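Local atomic coordinates of ATP-dependent DNA helicase (Mycobacterium smegmatis, PDB entry 5V9X), a protein that unwinds RNA:DNA hybrids, using ATP hydrolysis to move 3'-to-5' along a single-stranded DNA tracking strand. Residues Phe755-Thr767 with Leu832-His846. Residues are numbered along the deposited sequence; the frame is centred on the assembly and turned at random.
Sequences FVFDADEIEPIVT and LQDVYDVPALIELMH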
loop_
_atom_site.group_PDB
_atom_site.type_symbol
_atom_site.label_atom_id
_atom_site.label_comp_id
_atom_site.label_asym_id
_atom_site.label_seq_id
_atom_site.Cartn_x
_atom_site.Cartn_y
_atom_site.Cartn_z
ATOM N N PHE A 755 7.091 28.579 -11.793
ATOM C CA PHE A 755 6.541 27.230 -11.794
ATOM C C PHE A 755 6.051 26.778 -13.163
ATOM O O PHE A 755 5.921 25.569 -13.387
ATOM C CB PHE A 755 5.387 27.135 -10.790
ATOM C CG PHE A 755 5.761 27.554 -9.396
ATOM C CD1 PHE A 755 6.422 26.679 -8.546
ATOM C CD2 PHE A 755 5.453 28.824 -8.934
ATOM C CE1 PHE A 755 6.769 27.066 -7.261
ATOM C CE2 PHE A 755 5.798 29.216 -7.650
ATOM C CZ PHE A 755 6.456 28.336 -6.813
ATOM N N VAL A 756 5.788 27.706 -14.079
ATOM C CA VAL A 756 5.163 27.376 -15.356
ATOM C C VAL A 756 6.229 26.936 -16.351
ATOM O O VAL A 756 7.230 27.632 -16.557
ATOM C CB VAL A 756 4.370 28.575 -15.894
ATOM C CG1 VAL A 756 3.722 28.232 -17.227
ATOM C CG2 VAL A 756 3.329 29.007 -14.880
ATOM N N PHE A 757 6.009 25.780 -16.975
ATOM C CA PHE A 757 6.893 25.243 -17.997
ATOM C C PHE A 757 6.073 24.827 -19.212
ATOM O O PHE A 757 4.864 24.600 -19.122
ATOM C CB PHE A 757 7.693 24.040 -17.481
ATOM C CG PHE A 757 8.799 24.401 -16.530
ATOM C CD1 PHE A 757 8.522 24.744 -15.216
ATOM C CD2 PHE A 757 10.120 24.380 -16.947
ATOM C CE1 PHE A 757 9.541 25.074 -14.340
ATOM C CE2 PHE A 757 11.143 24.707 -16.076
ATOM C CZ PHE A 757 10.854 25.054 -14.772
ATOM N N ASP A 758 6.750 24.725 -20.354
ATOM C CA ASP A 758 6.107 24.215 -21.556
ATOM C C ASP A 758 5.910 22.707 -21.451
ATOM O O ASP A 758 6.696 22.000 -20.814
ATOM C CB ASP A 758 6.934 24.557 -22.795
ATOM C CG ASP A 758 6.742 25.993 -23.250
ATOM O OD1 ASP A 758 5.587 26.470 -23.258
ATOM O OD2 ASP A 758 7.748 26.648 -23.599
ATOM N N ALA A 759 4.838 22.218 -22.083
ATOM C CA ALA A 759 4.497 20.802 -21.976
ATOM C C ALA A 759 5.610 19.917 -22.523
ATOM O O ALA A 759 5.926 18.874 -21.939
ATOM C CB ALA A 759 3.181 20.522 -22.701
ATOM N N ASP A 760 6.221 20.316 -23.640
ATOM C CA ASP A 760 7.322 19.554 -24.217
ATOM C C ASP A 760 8.650 19.811 -23.519
ATOM O O ASP A 760 9.637 19.135 -23.829
ATOM C CB ASP A 760 7.456 19.870 -25.710
ATOM C CG ASP A 760 7.568 21.357 -25.984
ATOM O OD1 ASP A 760 6.947 22.146 -25.241
ATOM O OD2 ASP A 760 8.278 21.737 -26.940
ATOM N N GLU A 761 8.702 20.764 -22.592
ATOM C CA GLU A 761 9.904 21.045 -21.819
ATOM C C GLU A 761 10.043 20.140 -20.599
ATOM O O GLU A 761 11.162 19.952 -20.107
ATOM C CB GLU A 761 9.887 22.511 -21.367
ATOM C CG GLU A 761 11.243 23.193 -21.279
ATOM C CD GLU A 761 11.122 24.657 -20.882
ATOM O OE1 GLU A 761 9.978 25.147 -20.758
ATOM O OE2 GLU A 761 12.165 25.316 -20.690
ATOM N N ILE A 762 8.935 19.568 -20.125
ATOM C CA ILE A 762 8.907 18.919 -18.815
ATOM C C ILE A 762 9.734 17.640 -18.821
ATOM O O ILE A 762 10.730 17.525 -18.097
ATOM C CB ILE A 762 7.456 18.640 -18.386
ATOM C CG1 ILE A 762 6.779 19.938 -17.945
ATOM C CG2 ILE A 762 7.421 17.609 -17.274
ATOM C CD1 ILE A 762 7.347 20.521 -16.674
ATOM N N GLU A 763 9.326 16.659 -19.629
ATOM C CA GLU A 763 9.925 15.327 -19.549
ATOM C C GLU A 763 11.440 15.315 -19.747
ATOM O O GLU A 763 12.117 14.558 -19.029
ATOM C CB GLU A 763 9.231 14.392 -20.548
ATOM C CG GLU A 763 9.799 12.985 -20.579
ATOM C CD GLU A 763 8.775 11.948 -20.996
ATOM O OE1 GLU A 763 7.563 12.221 -20.858
ATOM O OE2 GLU A 763 9.179 10.861 -21.461
ATOM N N PRO A 764 12.034 16.096 -20.658
ATOM C CA PRO A 764 13.506 16.108 -20.724
ATOM C C PRO A 764 14.155 16.660 -19.467
ATOM O O PRO A 764 15.153 16.099 -18.998
ATOM C CB PRO A 764 13.794 16.989 -21.947
ATOM C CG PRO A 764 12.556 16.936 -22.756
ATOM C CD PRO A 764 11.441 16.862 -21.768
ATOM N N ILE A 765 13.615 17.748 -18.914
ATOM C CA ILE A 765 14.185 18.346 -17.706
ATOM C C ILE A 765 14.200 17.336 -16.566
ATOM O O ILE A 765 15.229 17.126 -15.911
ATOM C CB ILE A 765 13.407 19.617 -17.320
ATOM C CG1 ILE A 765 13.707 20.756 -18.293
ATOM C CG2 ILE A 765 13.725 20.028 -15.888
ATOM C CD1 ILE A 765 12.837 21.978 -18.080
ATOM N N VAL A 766 13.055 16.699 -16.310
ATOM C CA VAL A 766 12.959 15.737 -15.215
ATOM C C VAL A 766 13.958 14.603 -15.410
ATOM O O VAL A 766 14.549 14.103 -14.444
ATOM C CB VAL A 766 11.515 15.214 -15.094
ATOM C CG1 VAL A 766 11.440 14.068 -14.101
ATOM C CG2 VAL A 766 10.582 16.338 -14.670
ATOM N N THR A 767 14.178 14.193 -16.662
ATOM C CA THR A 767 15.130 13.120 -16.931
ATOM C C THR A 767 16.555 13.545 -16.596
ATOM O O THR A 767 17.353 12.735 -16.110
ATOM C CB THR A 767 15.029 12.683 -18.392
ATOM O OG1 THR A 767 13.676 12.320 -18.686
ATOM C CG2 THR A 767 15.925 11.484 -18.661
ATOM N N LEU A 832 10.783 7.698 -12.196
ATOM C CA LEU A 832 10.009 8.394 -13.218
ATOM C C LEU A 832 8.634 7.766 -13.426
ATOM O O LEU A 832 7.657 8.482 -13.674
ATOM C CB LEU A 832 10.784 8.416 -14.534
ATOM C CG LEU A 832 12.175 9.059 -14.532
ATOM C CD1 LEU A 832 12.795 8.967 -15.913
ATOM C CD2 LEU A 832 12.110 10.505 -14.073
ATOM N N GLN A 833 8.533 6.440 -13.334
ATOM C CA GLN A 833 7.286 5.739 -13.626
ATOM C C GLN A 833 6.464 5.417 -12.385
ATOM O O GLN A 833 5.238 5.563 -12.409
ATOM C CB GLN A 833 7.570 4.439 -14.381
ATOM C CG GLN A 833 8.253 4.619 -15.722
ATOM C CD GLN A 833 8.426 3.302 -16.450
ATOM O OE1 GLN A 833 7.905 2.271 -16.021
ATOM N NE2 GLN A 833 9.162 3.327 -17.554
ATOM N N ASP A 834 7.104 4.974 -11.304
ATOM C CA ASP A 834 6.394 4.519 -10.113
ATOM C C ASP A 834 6.196 5.613 -9.072
ATOM O O ASP A 834 5.161 5.633 -8.402
ATOM C CB ASP A 834 7.134 3.340 -9.472
ATOM C CG ASP A 834 7.035 2.071 -10.295
ATOM O OD1 ASP A 834 6.519 2.135 -11.432
ATOM O OD2 ASP A 834 7.466 1.007 -9.802
ATOM N N VAL A 835 7.160 6.519 -8.917
ATOM C CA VAL A 835 7.073 7.578 -7.916
ATOM C C VAL A 835 6.457 8.821 -8.542
ATOM O O VAL A 835 5.441 9.335 -8.059
ATOM C CB VAL A 835 8.455 7.891 -7.316
ATOM C CG1 VAL A 835 8.328 8.911 -6.194
ATOM C CG2 VAL A 835 9.112 6.617 -6.819
ATOM N N TYR A 836 7.072 9.317 -9.613
ATOM C CA TYR A 836 6.548 10.477 -10.313
ATOM C C TYR A 836 5.358 10.084 -11.186
ATOM O O TYR A 836 5.089 8.905 -11.436
ATOM C CB TYR A 836 7.627 11.126 -11.184
ATOM C CG TYR A 836 8.834 11.662 -10.440
ATOM C CD1 TYR A 836 8.767 11.985 -9.090
ATOM C CD2 TYR A 836 10.045 11.850 -11.097
ATOM C CE1 TYR A 836 9.872 12.476 -8.417
ATOM C CE2 TYR A 836 11.154 12.338 -10.432
ATOM C CZ TYR A 836 11.063 12.650 -9.094
ATOM O OH TYR A 836 12.170 13.136 -8.433
ATOM N N ASP A 837 4.638 11.107 -11.653
ATOM C CA ASP A 837 3.575 10.964 -12.649
ATOM C C ASP A 837 3.813 12.071 -13.673
ATOM O O ASP A 837 3.204 13.141 -13.605
ATOM C CB ASP A 837 2.185 11.047 -12.013
ATOM C CG ASP A 837 1.066 10.766 -13.004
ATOM O OD1 ASP A 837 1.360 10.482 -14.184
ATOM O OD2 ASP A 837 -0.116 10.834 -12.599
ATOM N N VAL A 838 4.710 11.808 -14.617
ATOM C CA VAL A 838 5.112 12.803 -15.611
ATOM C C VAL A 838 3.973 13.091 -16.588
ATOM O O VAL A 838 3.735 14.268 -16.898
ATOM C CB VAL A 838 6.392 12.367 -16.344
ATOM C CG1 VAL A 838 6.750 13.369 -17.429
ATOM C CG2 VAL A 838 7.541 12.222 -15.356
ATOM N N PRO A 839 3.249 12.085 -17.110
ATOM C CA PRO A 839 2.068 12.409 -17.932
ATOM C C PRO A 839 1.096 13.369 -17.265
ATOM O O PRO A 839 0.524 14.229 -17.948
ATOM C CB PRO A 839 1.437 11.033 -18.175
ATOM C CG PRO A 839 2.588 10.119 -18.207
ATOM C CD PRO A 839 3.550 10.641 -17.168
ATOM N N ALA A 840 0.896 13.258 -15.951
ATOM C CA ALA A 840 0.034 14.214 -15.265
ATOM C C ALA A 840 0.675 15.596 -15.214
ATOM O O ALA A 840 -0.008 16.609 -15.404
ATOM C CB ALA A 840 -0.293 13.723 -13.857
ATOM N N LEU A 841 1.983 15.658 -14.955
ATOM C CA LEU A 841 2.669 16.945 -14.956
ATOM C C LEU A 841 2.643 17.589 -16.334
ATOM O O LEU A 841 2.563 18.818 -16.444
ATOM C CB LEU A 841 4.110 16.775 -14.476
ATOM C CG LEU A 841 4.959 18.048 -14.391
ATOM C CD1 LEU A 841 4.310 19.069 -13.469
ATOM C CD2 LEU A 841 6.371 17.733 -13.922
ATOM N N ILE A 842 2.692 16.781 -17.394
ATOM C CA ILE A 842 2.705 17.328 -18.747
ATOM C C ILE A 842 1.356 17.949 -19.088
ATOM O O ILE A 842 1.282 19.098 -19.538
ATOM C CB ILE A 842 3.106 16.241 -19.760
ATOM C CG1 ILE A 842 4.607 15.961 -19.663
ATOM C CG2 ILE A 842 2.723 16.656 -21.169
ATOM C CD1 ILE A 842 5.045 14.710 -20.388
ATOM N N GLU A 843 0.266 17.203 -18.880
ATOM C CA GLU A 843 -1.050 17.750 -19.192
ATOM C C GLU A 843 -1.374 18.958 -18.325
ATOM O O GLU A 843 -2.056 19.882 -18.783
ATOM C CB GLU A 843 -2.135 16.682 -19.039
ATOM C CG GLU A 843 -3.490 17.136 -19.581
ATOM C CD GLU A 843 -4.547 16.049 -19.550
ATOM O OE1 GLU A 843 -4.279 14.966 -18.984
ATOM O OE2 GLU A 843 -5.648 16.279 -20.095
ATOM N N LEU A 844 -0.893 18.976 -17.079
ATOM C CA LEU A 844 -1.060 20.161 -16.244
ATOM C C LEU A 844 -0.405 21.380 -16.882
ATOM O O LEU A 844 -0.968 22.482 -16.858
ATOM C CB LEU A 844 -0.486 19.911 -14.848
ATOM C CG LEU A 844 -1.475 19.624 -13.713
ATOM C CD1 LEU A 844 -2.300 18.376 -13.992
ATOM C CD2 LEU A 844 -0.743 19.497 -12.386
ATOM N N MET A 845 0.783 21.203 -17.468
ATOM C CA MET A 845 1.425 22.301 -18.184
ATOM C C MET A 845 0.710 22.595 -19.496
ATOM O O MET A 845 0.621 23.756 -19.916
ATOM C CB MET A 845 2.897 21.979 -18.432
ATOM C CG MET A 845 3.719 21.894 -17.163
ATOM S SD MET A 845 3.700 23.450 -16.251
ATOM C CE MET A 845 4.293 22.908 -14.654
ATOM N N HIS A 846 0.201 21.555 -20.160
ATOM C CA HIS A 846 -0.618 21.765 -21.348
ATOM C C HIS A 846 -1.867 22.570 -21.016
ATOM O O HIS A 846 -2.257 23.467 -21.771
ATOM C CB HIS A 846 -0.989 20.417 -21.969
ATOM C CG HIS A 846 -1.879 20.523 -23.169
ATOM N ND1 HIS A 846 -1.622 21.384 -24.214
ATOM C CD2 HIS A 846 -3.019 19.868 -23.492
ATOM C CE1 HIS A 846 -2.569 21.257 -25.128
ATOM N NE2 HIS A 846 -3.428 20.345 -24.713
#
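Helix 759-767 packs roughly antiparallel against helix 838-846, their axes 8.5 Å apart at closest approach and at an angle of 149°, with Ala-759 across from Ile-842, Glu-763 from Val-838, and Thr-767 from Leu-832 on the preceding helix. It is a helix-helix pair with a knob-into-hole contact at its middle, inside the DEAD/H-associated region of this Lhr helicase. The knob is Ile-762, received by Val-838, Leu-841, Ile-842 and Met-845. With CG1 beside the backbone N (chi1 -75°) and CG2 anti to it, the branches serve different partners: CG2 lies 3.5 Å from Leu-841 CD2, while CG1 meets Met-845 CG at 3.7 Å, the two side chains crossing at about a right angle. One turn on, Val-766 takes its CG1 past Leu-832, 3.6 Å from CD2, and within 4.0 Å of Tyr-836 CD2, where the chain turns between its two helices. The Tyr-836 side chain also touches Pro-712 and Leu-715, joining the pair to helix 707-725. Where the interface meets solvent, the carboxylate of Glu-763 lies over aliphatic groups, OE1 3.6 Å from Ile-842 CD1. Ala-759, having only a methyl, lets the backbones come close, its CA 5.1 Å from that of Ile-842. At this end Met-845, bent at chi2 (-60°), reaches the backbone of the loop before helix 759-767. The loop is also tied to helix 707-725, since Arg-720 bonds to Val-756 O and makes a cation-pi contact with Phe-757. Met-845 CE touches Phe-755 O, and SD accepts a weak but fairly straight hydrogen bond from Phe-757 N, 3.4 Å long.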